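Local coordinates for protein AlkZ (Streptomyces sahachiroi, PDB 5UUJ) that is a member of the AlkZ-like DNA glycosylase family, proteins built largely from winged-helix (helix-turn-helix) units, at residues 16-19 / 23-26; 73-78 / 83-88; 93-98 / 196-201. All blocks are in the same frame, centred on the assembly; numbering follows the deposited sequence.

Contact 1. Residues 16-19 / 23-26; sequences RMQR and EPRT
Glu-23 comes back against the end of helix 9-19 through its backbone: its N donates to Met-17 O at 3.1 Å. The bond is nearly straight at hydrogen (168°), although the donor stands well above the carbonyl plane. Its carbonyl turns to the next helical residue, Gln-18, where Glu-23 O receives a CA-H...O contact from Gln-18 CA at 3.2 Å. The carboxylate leads away from the helix. Glu-23 OE2 takes the NE of Arg-25 at 3.0 Å on its syn side, tilted out of the carboxylate plane but within that of the guanidinium, and Arg-282 forms a second salt bridge to the same oxygen.

Pro-24 follows a cis peptide bond, a conformation open to proline far more readily than to other residues. Its CD lies 4.3 Å from Gln-18 CG, a loose apolar touch. Gln-18 reaches this place because CG lies opposite its backbone N (chi1 175°), after which the chain bends and sends NE2 to a weak bond with Glu-271. Its methylenes thus serve the loop while its amide serves another part of the fold.

Arg-25 has a long side chain that can use NE for Glu-23 and NH2 for Glu-357, so two carboxylates share its charge.

A loop that folds back to bind a carbonyl of the last helical turn is a common way of ending a helix; here it turns the chain from helix 9-19 toward helix 30-36.

Contact 2. Residues 73-78 / 83-88; sequences LMKTWA and LHLLRP
Leu-83 lays its CD1 methyl over one face of the Trp-77 indole, 4.0 Å from the centroid of the six-membered ring and only 11° off its normal, a CH-pi contact. The methyl gets there because CG of Leu-83 is swung opposite its backbone N (chi1 -173°), a position from which a branched leucine can span to the cross-strand neighbour. Next on the same face, Lys-75 and Leu-85 run side by side, with Lys-75 CG 3.6 Å from Leu-85 CD2. The aliphatic part of the lysine suits this greasy flank, while its ammonium end makes a cation-pi contact with Trp-45.

These residues belong to a beta hairpin of strands 74-77 and 83-86. Strand 83-86 pairs with strand 40-41 on its other side, and the resulting strand order, with preceding helices 30-36, 45-53 and 62-69, matches that of a winged helix, consistent with the family, in which this hairpin would form the wing. Met-74 with Leu-86 and Thr-76 with His-84 are hydrogen-bonded pairs. Each gives two backbone bonds, among them His-84 N to Thr-76 O at 2.7 Å and Met-74 N to Leu-86 O at 2.8 Å.

The side chains of those pairs fill the other face. Met-74, present as selenomethionine, lies beside Pro-88, its SE 4.0 Å from Pro-88 CA. Leu-86 CD1 touches two small groups, Thr-76 CG2 at 4.2 Å and Ala-78 CB at 4.0 Å. The alanine methyl also meets the imidazole of His-84 obliquely; ND1 of that ring is hydrogen-bonded to Thr-82 O in the turn, which helps fix its rotation.

Contact 3. Residues 93-98 / 196-201; sequences PYLSLM and ADWGKM
Trp-198 has CG opposite its backbone N (chi1 -175°), which carries the indole from the loop toward helix 91-100, and Leu-95 has CG opposite its carbonyl carbon (chi1 -65°), which stretches its isobutyl group to meet it. The two side chains cross at about a right angle. Leu-95 CD1 comes to the rim of the six-membered ring, near its plane, and lies 3.9 Å from Trp-198 CH2. Elsewhere the indole touches Pro-190 and Ala-191 of helix 190-194.

Met-201, present as selenomethionine, approaches the same helix three residues further along the loop. The bend at its last torsion (chi3 92°) turns the CE methyl toward Ser-96, while SE lies by Leu-95. Met-201 SE is 4.1 Å from Leu-95 CB, and Met-201 CE reaches the backbone, 3.9 Å from Ser-96 CA. A long unbranched side chain suits this task, since it can follow the surface of the helix without demanding a fixed shape from it. The small serine probably eases this approach; its CB still stands 4.4 Å from Met-201 CG. The hydroxyl is engaged just past Met-201, in the same loop, where Ser-96 OG is hydrogen-bonded to Pro-202 O.

Helix 91-100 is thereby joined to the connection between helices 190-194 and 204-219, parts of the chain about a hundred residues apart. Between the two segments the contact is apolar, resting on van der Waals packing and burial of nonpolar surface, so the attachment depends on fit rather than on bond direction, and the serine bond to Pro-202 supplies a polar anchor nearby.

How the contacts relate
Contacts 2 and 3 touch, their centres 11 Å apart, and helix 91-100 is the next element after strand 83-86 in the chain. Trp-198 of contact 3 packs on the hairpin of contact 2: its CZ3 is 3.7 Å from Met-74 SE and its CE3 lies 3.7 Å from Pro-88 O. On the helix side, Leu-95 CD2 is 3.6 Å from Trp-77 O, so loop and helix both rest on residues 73-78. Contact 1 stands apart, with its centre 23 Å from that of contact 2 and 28 Å from that of contact 3, and nearest atoms about 13 and 11 Å away. It closes locally near the N-terminus, before the other two begin along the chain.

Contact 1. Residues 16-19 / 23-26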
ATOM      1  N   ARG A  16       3.742  -8.384  14.048  1.00 14.74           N
ATOM      2  CA  ARG A  16       3.582  -7.587  12.835  1.00 14.07           C
ATOM      3  C   ARG A  16       4.805  -6.708  12.593  1.00 13.80           C
ATOM      4  O   ARG A  16       5.302  -6.621  11.470  1.00 13.49           O
ATOM      5  CB  ARG A  16       2.326  -6.717  12.920  1.00 13.95           C
ATOM      6  CG  ARG A  16       1.025  -7.481  12.751  1.00 14.33           C
ATOM      7  CD  ARG A  16      -0.178  -6.596  13.009  1.00 14.52           C
ATOM      8  NE  ARG A  16      -1.435  -7.312  12.812  1.00 15.13           N
ATOM      9  CZ  ARG A  16      -2.635  -6.822  13.109  1.00 15.66           C
ATOM     10  NH1 ARG A  16      -2.752  -5.607  13.624  1.00 15.69           N
ATOM     11  NH2 ARG A  16      -3.719  -7.553  12.898  1.00 16.44           N
HETATM   12  N   MSE A  17       5.293  -6.064  13.647  1.00 14.53           N
HETATM   13  CA  MSE A  17       6.436  -5.171  13.517  1.00 19.64           C
HETATM   14  C   MSE A  17       7.712  -5.929  13.174  1.00 15.59           C
HETATM   15  O   MSE A  17       8.622  -5.380  12.554  1.00 14.97           O
HETATM   16  CB  MSE A  17       6.629  -4.369  14.799  1.00 16.53           C
HETATM   17  CG  MSE A  17       5.621  -3.245  14.947  1.00 21.96           C
HETATM   18 SE   MSE A  17       6.026  -2.096  16.461  1.00 29.98          SE
HETATM   19  CE  MSE A  17       5.492  -0.388  15.690  1.00 30.97           C
ATOM     20  N   GLN A  18       7.779  -7.190  13.577  1.00 14.96           N
ATOM     21  CA  GLN A  18       8.883  -8.043  13.181  1.00 15.53           C
ATOM     22  C   GLN A  18       8.771  -8.345  11.688  1.00 15.02           C
ATOM     23  O   GLN A  18       9.742  -8.213  10.942  1.00 15.47           O
ATOM     24  CB  GLN A  18       8.896  -9.329  14.011  1.00 16.50           C
ATOM     25  CG  GLN A  18       9.951 -10.336  13.595  1.00 26.38           C
ATOM     26  CD  GLN A  18       9.397 -11.431  12.695  1.00 32.00           C
ATOM     27  OE1 GLN A  18       9.821 -11.583  11.549  1.00 35.59           O
ATOM     28  NE2 GLN A  18       8.450 -12.206  13.217  1.00 25.23           N
ATOM     29  N   ARG A  19       7.577  -8.720  11.247  1.00 14.64           N
ATOM     30  CA  ARG A  19       7.354  -9.046   9.842  1.00 14.43           C
ATOM     31  C   ARG A  19       7.542  -7.831   8.934  1.00 13.73           C
ATOM     32  O   ARG A  19       7.947  -7.980   7.783  1.00 13.76           O
ATOM     33  CB  ARG A  19       5.953  -9.628   9.645  1.00 14.47           C
ATOM     34  CG  ARG A  19       5.693 -10.919  10.407  1.00 15.39           C
ATOM     35  CD  ARG A  19       6.519 -12.071   9.879  1.00 16.37           C
ATOM     36  NE  ARG A  19       6.206 -12.384   8.487  1.00 16.51           N
ATOM     37  CZ  ARG A  19       6.907 -13.223   7.732  1.00 17.45           C
ATOM     38  NH1 ARG A  19       7.972 -13.841   8.227  1.00 18.35           N
ATOM     39  NH2 ARG A  19       6.543 -13.444   6.478  1.00 17.71           N
ATOM     40  N   GLU A  23      10.827  -3.800  14.009  1.00 25.24           N
ATOM     41  CA  GLU A  23      11.584  -4.226  15.191  1.00 22.83           C
ATOM     42  C   GLU A  23      11.681  -5.752  15.219  1.00 25.72           C
ATOM     43  O   GLU A  23      10.653  -6.425  15.241  1.00 28.77           O
ATOM     44  CB  GLU A  23      10.921  -3.743  16.488  1.00 24.83           C
ATOM     45  CG  GLU A  23      10.783  -2.233  16.639  1.00 34.19           C
ATOM     46  CD  GLU A  23      12.118  -1.520  16.789  1.00 40.56           C
ATOM     47  OE1 GLU A  23      13.081  -2.141  17.295  1.00 37.90           O
ATOM     48  OE2 GLU A  23      12.199  -0.334  16.398  1.00 41.01           O
ATOM     49  N   PRO A  24      12.907  -6.310  15.240  1.00 20.72           N
ATOM     50  CA  PRO A  24      14.219  -5.653  15.280  1.00 23.54           C
ATOM     51  C   PRO A  24      14.589  -5.010  13.950  1.00 25.33           C
ATOM     52  O   PRO A  24      13.835  -5.115  12.983  1.00 24.30           O
ATOM     53  CB  PRO A  24      15.174  -6.799  15.620  1.00 25.90           C
ATOM     54  CG  PRO A  24      14.512  -8.003  15.064  1.00 23.59           C
ATOM     55  CD  PRO A  24      13.041  -7.779  15.250  1.00 24.66           C
ATOM     56  N   ARG A  25      15.745  -4.359  13.912  1.00 27.30           N
ATOM     57  CA  ARG A  25      16.170  -3.618  12.733  1.00 27.81           C
ATOM     58  C   ARG A  25      17.141  -4.416  11.868  1.00 31.09           C
ATOM     59  O   ARG A  25      18.134  -4.954  12.357  1.00 34.55           O
ATOM     60  CB  ARG A  25      16.807  -2.290  13.152  1.00 31.58           C
ATOM     61  CG  ARG A  25      15.793  -1.188  13.426  1.00 34.20           C
ATOM     62  CD  ARG A  25      15.888  -0.660  14.837  1.00 38.27           C
ATOM     63  NE  ARG A  25      14.818   0.293  15.127  1.00 41.16           N
ATOM     64  CZ  ARG A  25      14.874   1.596  14.867  1.00 38.61           C
ATOM     65  NH1 ARG A  25      15.955   2.130  14.308  1.00 37.21           N
ATOM     66  NH2 ARG A  25      13.844   2.371  15.171  1.00 37.56           N
ATOM     67  N   THR A  26      16.830  -4.488  10.577  1.00 19.35           N
ATOM     68  CA  THR A  26      17.708  -5.107   9.592  1.00 19.89           C
ATOM     69  C   THR A  26      17.879  -4.157   8.415  1.00 19.39           C
ATOM     70  O   THR A  26      17.392  -3.029   8.450  1.00 18.85           O
ATOM     71  CB  THR A  26      17.152  -6.454   9.093  1.00 19.42           C
ATOM     72  OG1 THR A  26      15.826  -6.269   8.580  1.00 17.85           O
ATOM     73  CG2 THR A  26      17.111  -7.462  10.217  1.00 20.26           C
TER

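Contact 2. Residues 73-78 / 83-88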
ATOM      1  N   LEU A  73      11.443  -2.204  -9.223  1.00 18.46           N
ATOM      2  CA  LEU A  73      10.180  -1.745  -8.651  1.00 17.86           C
ATOM      3  C   LEU A  73       9.339  -1.069  -9.724  1.00 21.81           C
ATOM      4  O   LEU A  73       9.877  -0.438 -10.631  1.00 18.20           O
ATOM      5  CB  LEU A  73      10.421  -0.774  -7.492  1.00 17.21           C
ATOM      6  CG  LEU A  73      10.898  -1.372  -6.169  1.00 17.00           C
ATOM      7  CD1 LEU A  73      11.155  -0.266  -5.163  1.00 16.62           C
ATOM      8  CD2 LEU A  73       9.889  -2.361  -5.619  1.00 16.75           C
HETATM    9  N   MSE A  74       8.020  -1.211  -9.617  1.00 20.49           N
HETATM   10  CA  MSE A  74       7.101  -0.550 -10.537  1.00 19.68           C
HETATM   11  C   MSE A  74       6.152   0.358  -9.767  1.00 17.59           C
HETATM   12  O   MSE A  74       5.926   0.171  -8.571  1.00 16.27           O
HETATM   13  CB  MSE A  74       6.311  -1.578 -11.356  1.00 18.24           C
HETATM   14  CG  MSE A  74       5.023  -2.073 -10.714  1.00 20.27           C
HETATM   15 SE   MSE A  74       4.144  -3.474 -11.761  1.00 30.27          SE
HETATM   16  CE  MSE A  74       3.474  -2.411 -13.252  1.00 19.14           C
ATOM     17  N   LYS A  75       5.619   1.356 -10.461  1.00 20.93           N
ATOM     18  CA  LYS A  75       4.594   2.226  -9.902  1.00 22.28           C
ATOM     19  C   LYS A  75       3.329   2.090 -10.733  1.00 22.38           C
ATOM     20  O   LYS A  75       3.345   2.298 -11.947  1.00 18.93           O
ATOM     21  CB  LYS A  75       5.062   3.683  -9.870  1.00 21.78           C
ATOM     22  CG  LYS A  75       6.272   3.926  -8.985  1.00 28.25           C
ATOM     23  CD  LYS A  75       6.824   5.335  -9.153  1.00 26.98           C
ATOM     24  CE  LYS A  75       5.830   6.385  -8.693  1.00 30.33           C
ATOM     25  NZ  LYS A  75       6.422   7.754  -8.712  1.00 32.20           N
ATOM     26  N   THR A  76       2.235   1.729 -10.074  1.00 15.94           N
ATOM     27  CA  THR A  76       0.956   1.594 -10.748  1.00 19.12           C
ATOM     28  C   THR A  76      -0.177   1.635  -9.731  1.00 18.95           C
ATOM     29  O   THR A  76       0.056   1.649  -8.521  1.00 18.67           O
ATOM     30  CB  THR A  76       0.887   0.284 -11.566  1.00 22.98           C
ATOM     31  OG1 THR A  76      -0.257   0.312 -12.429  1.00 18.93           O
ATOM     32  CG2 THR A  76       0.815  -0.942 -10.652  1.00 23.61           C
ATOM     33  N   TRP A  77      -1.406   1.663 -10.231  1.00 17.07           N
ATOM     34  CA  TRP A  77      -2.581   1.708  -9.375  1.00 16.17           C
ATOM     35  C   TRP A  77      -3.009   0.294  -9.020  1.00 15.51           C
ATOM     36  O   TRP A  77      -3.180  -0.547  -9.898  1.00 20.88           O
ATOM     37  CB  TRP A  77      -3.711   2.472 -10.067  1.00 15.78           C
ATOM     38  CG  TRP A  77      -3.374   3.911 -10.271  1.00 18.38           C
ATOM     39  CD1 TRP A  77      -3.802   4.965  -9.519  1.00 21.82           C
ATOM     40  CD2 TRP A  77      -2.517   4.459 -11.279  1.00 25.05           C
ATOM     41  NE1 TRP A  77      -3.272   6.138 -10.001  1.00 23.16           N
ATOM     42  CE2 TRP A  77      -2.479   5.855 -11.082  1.00 25.07           C
ATOM     43  CE3 TRP A  77      -1.781   3.906 -12.334  1.00 25.63           C
ATOM     44  CZ2 TRP A  77      -1.740   6.706 -11.901  1.00 27.84           C
ATOM     45  CZ3 TRP A  77      -1.045   4.752 -13.145  1.00 25.61           C
ATOM     46  CH2 TRP A  77      -1.030   6.137 -12.924  1.00 28.46           C
ATOM     47  N   ALA A  78      -3.158   0.042  -7.723  1.00 15.36           N
ATOM     48  CA  ALA A  78      -3.495  -1.280  -7.222  1.00 15.47           C
ATOM     49  C   ALA A  78      -4.606  -1.189  -6.172  1.00 15.60           C
ATOM     50  O   ALA A  78      -5.731  -0.796  -6.495  1.00 15.68           O
ATOM     51  CB  ALA A  78      -2.253  -1.959  -6.649  1.00 15.49           C
ATOM     52  N   LEU A  83      -2.233   4.697  -6.104  1.00 15.68           N
ATOM     53  CA  LEU A  83      -0.902   4.452  -6.641  1.00 16.46           C
ATOM     54  C   LEU A  83      -0.017   3.731  -5.631  1.00 15.39           C
ATOM     55  O   LEU A  83       0.163   4.203  -4.509  1.00 15.43           O
ATOM     56  CB  LEU A  83      -0.257   5.775  -7.053  1.00 20.14           C
ATOM     57  CG  LEU A  83       1.077   5.686  -7.792  1.00 22.94           C
ATOM     58  CD1 LEU A  83       0.889   5.017  -9.143  1.00 17.31           C
ATOM     59  CD2 LEU A  83       1.682   7.073  -7.949  1.00 16.40           C
ATOM     60  N   HIS A  84       0.531   2.590  -6.045  1.00 15.29           N
ATOM     61  CA  HIS A  84       1.382   1.762  -5.193  1.00 15.19           C
ATOM     62  C   HIS A  84       2.728   1.474  -5.840  1.00 16.87           C
ATOM     63  O   HIS A  84       2.825   1.348  -7.061  1.00 15.75           O
ATOM     64  CB  HIS A  84       0.711   0.419  -4.893  1.00 15.19           C
ATOM     65  CG  HIS A  84      -0.235   0.439  -3.733  1.00 16.29           C
ATOM     66  ND1 HIS A  84      -1.547   0.838  -3.847  1.00 18.44           N
ATOM     67  CD2 HIS A  84      -0.064   0.065  -2.441  1.00 17.80           C
ATOM     68  CE1 HIS A  84      -2.143   0.729  -2.669  1.00 15.49           C
ATOM     69  NE2 HIS A  84      -1.262   0.263  -1.803  1.00 15.48           N
ATOM     70  N   LEU A  85       3.761   1.359  -5.012  1.00 17.88           N
ATOM     71  CA  LEU A  85       4.980   0.666  -5.407  1.00 15.43           C
ATOM     72  C   LEU A  85       4.723  -0.831  -5.288  1.00 15.50           C
ATOM     73  O   LEU A  85       4.111  -1.277  -4.318  1.00 15.39           O
ATOM     74  CB  LEU A  85       6.169   1.071  -4.529  1.00 16.27           C
ATOM     75  CG  LEU A  85       6.868   2.398  -4.832  1.00 17.98           C
ATOM     76  CD1 LEU A  85       7.751   2.803  -3.669  1.00 19.75           C
ATOM     77  CD2 LEU A  85       7.696   2.297  -6.105  1.00 15.98           C
ATOM     78  N   LEU A  86       5.169  -1.596  -6.280  1.00 15.81           N
ATOM     79  CA  LEU A  86       5.079  -3.054  -6.243  1.00 18.93           C
ATOM     80  C   LEU A  86       6.303  -3.681  -6.896  1.00 16.56           C
ATOM     81  O   LEU A  86       6.944  -3.063  -7.748  1.00 18.25           O
ATOM     82  CB  LEU A  86       3.816  -3.543  -6.958  1.00 16.83           C
ATOM     83  CG  LEU A  86       2.462  -3.142  -6.366  1.00 20.39           C
ATOM     84  CD1 LEU A  86       1.352  -3.430  -7.360  1.00 15.88           C
ATOM     85  CD2 LEU A  86       2.205  -3.874  -5.065  1.00 15.85           C
ATOM     86  N   ARG A  87       6.626  -4.905  -6.494  1.00 17.56           N
ATOM     87  CA  ARG A  87       7.610  -5.697  -7.219  1.00 22.12           C
ATOM     88  C   ARG A  87       6.941  -6.201  -8.491  1.00 20.26           C
ATOM     89  O   ARG A  87       5.881  -6.819  -8.412  1.00 17.87           O
ATOM     90  CB  ARG A  87       8.117  -6.875  -6.384  1.00 17.95           C
ATOM     91  CG  ARG A  87       8.970  -6.485  -5.189  1.00 20.31           C
ATOM     92  CD  ARG A  87       9.697  -7.694  -4.621  1.00 19.90           C
ATOM     93  NE  ARG A  87      10.720  -8.195  -5.541  1.00 19.06           N
ATOM     94  CZ  ARG A  87      11.030  -9.479  -5.708  1.00 26.29           C
ATOM     95  NH1 ARG A  87      10.400 -10.427  -5.024  1.00 26.37           N
ATOM     96  NH2 ARG A  87      11.976  -9.821  -6.572  1.00 25.65           N
ATOM     97  N   PRO A  88       7.542  -5.931  -9.667  1.00 19.51           N
ATOM     98  CA  PRO A  88       6.890  -6.326 -10.923  1.00 18.70           C
ATOM     99  C   PRO A  88       6.540  -7.812 -10.982  1.00 21.04           C
ATOM    100  O   PRO A  88       5.480  -8.158 -11.503  1.00 19.23           O
ATOM    101  CB  PRO A  88       7.934  -5.970 -11.990  1.00 20.43           C
ATOM    102  CG  PRO A  88       8.772  -4.922 -11.373  1.00 22.68           C
ATOM    103  CD  PRO A  88       8.817  -5.232  -9.911  1.00 20.73           C
TER

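Contact 3. Residues 93-98 / 196-201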
ATOM      1  N   PRO A  93      -0.924 -11.115  -9.213  1.00 19.05           N
ATOM      2  CA  PRO A  93      -2.014 -11.532  -8.322  1.00 19.18           C
ATOM      3  C   PRO A  93      -2.777 -10.364  -7.698  1.00 18.46           C
ATOM      4  O   PRO A  93      -4.002 -10.440  -7.605  1.00 18.51           O
ATOM      5  CB  PRO A  93      -1.289 -12.351  -7.254  1.00 20.86           C
ATOM      6  CG  PRO A  93      -0.105 -12.909  -7.968  1.00 20.21           C
ATOM      7  CD  PRO A  93       0.334 -11.812  -8.899  1.00 19.60           C
ATOM      8  N   TYR A  94      -2.075  -9.310  -7.284  1.00 17.90           N
ATOM      9  CA  TYR A  94      -2.735  -8.139  -6.712  1.00 17.34           C
ATOM     10  C   TYR A  94      -3.647  -7.475  -7.735  1.00 18.69           C
ATOM     11  O   TYR A  94      -4.799  -7.158  -7.438  1.00 16.99           O
ATOM     12  CB  TYR A  94      -1.719  -7.115  -6.209  1.00 16.89           C
ATOM     13  CG  TYR A  94      -0.844  -7.597  -5.080  1.00 17.10           C
ATOM     14  CD1 TYR A  94      -1.353  -7.759  -3.799  1.00 17.26           C
ATOM     15  CD2 TYR A  94       0.499  -7.874  -5.293  1.00 17.23           C
ATOM     16  CE1 TYR A  94      -0.548  -8.199  -2.763  1.00 17.50           C
ATOM     17  CE2 TYR A  94       1.309  -8.309  -4.271  1.00 17.44           C
ATOM     18  CZ  TYR A  94       0.783  -8.469  -3.007  1.00 17.55           C
ATOM     19  OH  TYR A  94       1.595  -8.902  -1.989  1.00 17.80           O
ATOM     20  N   LEU A  95      -3.118  -7.260  -8.936  1.00 16.97           N
ATOM     21  CA  LEU A  95      -3.854  -6.574  -9.992  1.00 16.74           C
ATOM     22  C   LEU A  95      -5.066  -7.380 -10.458  1.00 17.04           C
ATOM     23  O   LEU A  95      -6.131  -6.817 -10.719  1.00 16.84           O
ATOM     24  CB  LEU A  95      -2.931  -6.288 -11.179  1.00 16.77           C
ATOM     25  CG  LEU A  95      -1.772  -5.315 -10.928  1.00 16.53           C
ATOM     26  CD1 LEU A  95      -0.913  -5.188 -12.179  1.00 16.79           C
ATOM     27  CD2 LEU A  95      -2.272  -3.948 -10.498  1.00 16.07           C
ATOM     28  N   SER A  96      -4.897  -8.696 -10.559  1.00 18.12           N
ATOM     29  CA  SER A  96      -5.981  -9.584 -10.969  1.00 18.04           C
ATOM     30  C   SER A  96      -7.180  -9.468 -10.030  1.00 20.59           C
ATOM     31  O   SER A  96      -8.330  -9.463 -10.471  1.00 18.07           O
ATOM     32  CB  SER A  96      -5.496 -11.034 -11.013  1.00 19.55           C
ATOM     33  OG  SER A  96      -6.560 -11.921 -11.319  1.00 23.78           O
ATOM     34  N   LEU A  97      -6.907  -9.364  -8.736  1.00 23.19           N
ATOM     35  CA  LEU A  97      -7.967  -9.266  -7.744  1.00 20.14           C
ATOM     36  C   LEU A  97      -8.673  -7.914  -7.814  1.00 19.19           C
ATOM     37  O   LEU A  97      -9.866  -7.820  -7.527  1.00 17.89           O
ATOM     38  CB  LEU A  97      -7.405  -9.500  -6.339  1.00 19.29           C
ATOM     39  CG  LEU A  97      -7.792 -10.829  -5.688  1.00 23.54           C
ATOM     40  CD1 LEU A  97      -7.379 -12.008  -6.551  1.00 21.82           C
ATOM     41  CD2 LEU A  97      -7.181 -10.941  -4.299  1.00 21.78           C
HETATM   42  N   MSE A  98      -7.945  -6.870  -8.199  1.00 17.12           N
HETATM   43  CA  MSE A  98      -8.547  -5.551  -8.358  1.00 16.75           C
HETATM   44  C   MSE A  98      -9.458  -5.524  -9.584  1.00 16.73           C
HETATM   45  O   MSE A  98     -10.550  -4.964  -9.541  1.00 16.76           O
HETATM   46  CB  MSE A  98      -7.475  -4.461  -8.479  1.00 16.30           C
HETATM   47  CG  MSE A  98      -6.573  -4.305  -7.260  1.00 16.27           C
HETATM   48 SE   MSE A  98      -7.545  -4.174  -5.570  1.00 19.97          SE
HETATM   49  CE  MSE A  98      -8.765  -2.719  -6.025  1.00 16.50           C
ATOM     50  N   ALA A 196      11.202 -10.370 -18.707  1.00 23.28           N
ATOM     51  CA  ALA A 196      11.077 -11.681 -18.080  1.00 23.83           C
ATOM     52  C   ALA A 196      10.589 -11.600 -16.633  1.00 22.56           C
ATOM     53  O   ALA A 196      10.179 -12.608 -16.061  1.00 22.84           O
ATOM     54  CB  ALA A 196      12.403 -12.409 -18.139  1.00 25.36           C
ATOM     55  N   ASP A 197      10.641 -10.412 -16.040  1.00 21.33           N
ATOM     56  CA  ASP A 197      10.131 -10.218 -14.686  1.00 27.73           C
ATOM     57  C   ASP A 197       8.612 -10.067 -14.650  1.00 26.33           C
ATOM     58  O   ASP A 197       8.010 -10.128 -13.583  1.00 24.27           O
ATOM     59  CB  ASP A 197      10.776  -8.990 -14.040  1.00 24.78           C
ATOM     60  CG  ASP A 197      12.206  -9.239 -13.619  1.00 28.79           C
ATOM     61  OD1 ASP A 197      12.499 -10.350 -13.130  1.00 28.61           O
ATOM     62  OD2 ASP A 197      13.040  -8.325 -13.782  1.00 35.54           O
ATOM     63  N   TRP A 198       7.996  -9.861 -15.812  1.00 22.40           N
ATOM     64  CA  TRP A 198       6.549  -9.708 -15.884  1.00 22.78           C
ATOM     65  C   TRP A 198       5.886 -11.025 -16.250  1.00 24.48           C
ATOM     66  O   TRP A 198       5.910 -11.442 -17.407  1.00 25.24           O
ATOM     67  CB  TRP A 198       6.167  -8.633 -16.899  1.00 22.19           C
ATOM     68  CG  TRP A 198       4.701  -8.343 -16.928  1.00 22.88           C
ATOM     69  CD1 TRP A 198       3.803  -8.739 -17.877  1.00 18.78           C
ATOM     70  CD2 TRP A 198       3.957  -7.597 -15.956  1.00 21.29           C
ATOM     71  NE1 TRP A 198       2.547  -8.278 -17.559  1.00 20.02           N
ATOM     72  CE2 TRP A 198       2.616  -7.576 -16.384  1.00 21.18           C
ATOM     73  CE3 TRP A 198       4.299  -6.942 -14.768  1.00 20.52           C
ATOM     74  CZ2 TRP A 198       1.613  -6.926 -15.665  1.00 18.58           C
ATOM     75  CZ3 TRP A 198       3.303  -6.297 -14.056  1.00 19.39           C
ATOM     76  CH2 TRP A 198       1.977  -6.293 -14.507  1.00 21.16           C
ATOM     77  N   GLY A 199       5.294 -11.675 -15.255  1.00 45.75           N
ATOM     78  CA  GLY A 199       4.609 -12.934 -15.466  1.00 46.29           C
ATOM     79  C   GLY A 199       3.224 -12.714 -16.039  1.00 48.44           C
ATOM     80  O   GLY A 199       2.640 -11.640 -15.894  1.00 48.04           O
ATOM     81  N   LYS A 200       2.706 -13.739 -16.709  1.00 53.20           N
ATOM     82  CA  LYS A 200       1.353 -13.704 -17.250  1.00 49.71           C
ATOM     83  C   LYS A 200       0.374 -13.611 -16.090  1.00 46.57           C
ATOM     84  O   LYS A 200       0.570 -14.248 -15.054  1.00 48.26           O
ATOM     85  CB  LYS A 200       1.073 -14.947 -18.095  1.00 52.40           C
ATOM     86  CG  LYS A 200       2.157 -15.249 -19.130  1.00 53.52           C
ATOM     87  CD  LYS A 200       2.152 -16.707 -19.566  1.00 57.49           C
ATOM     88  CE  LYS A 200       1.009 -17.008 -20.517  1.00 58.42           C
ATOM     89  NZ  LYS A 200       1.160 -18.357 -21.131  1.00 60.03           N
HETATM   90  N   MSE A 201      -0.675 -12.818 -16.252  1.00 34.59           N
HETATM   91  CA  MSE A 201      -1.546 -12.525 -15.125  1.00 30.21           C
HETATM   92  C   MSE A 201      -2.494 -13.680 -14.819  1.00 27.13           C
HETATM   93  O   MSE A 201      -3.093 -14.249 -15.729  1.00 29.14           O
HETATM   94  CB  MSE A 201      -2.344 -11.261 -15.390  1.00 30.77           C
HETATM   95  CG  MSE A 201      -2.509 -10.427 -14.145  1.00 29.68           C
HETATM   96 SE   MSE A 201      -2.792  -8.569 -14.568  1.00 78.51          SE
HETATM   97  CE  MSE A 201      -4.750  -8.622 -14.591  1.00 32.69           C
TER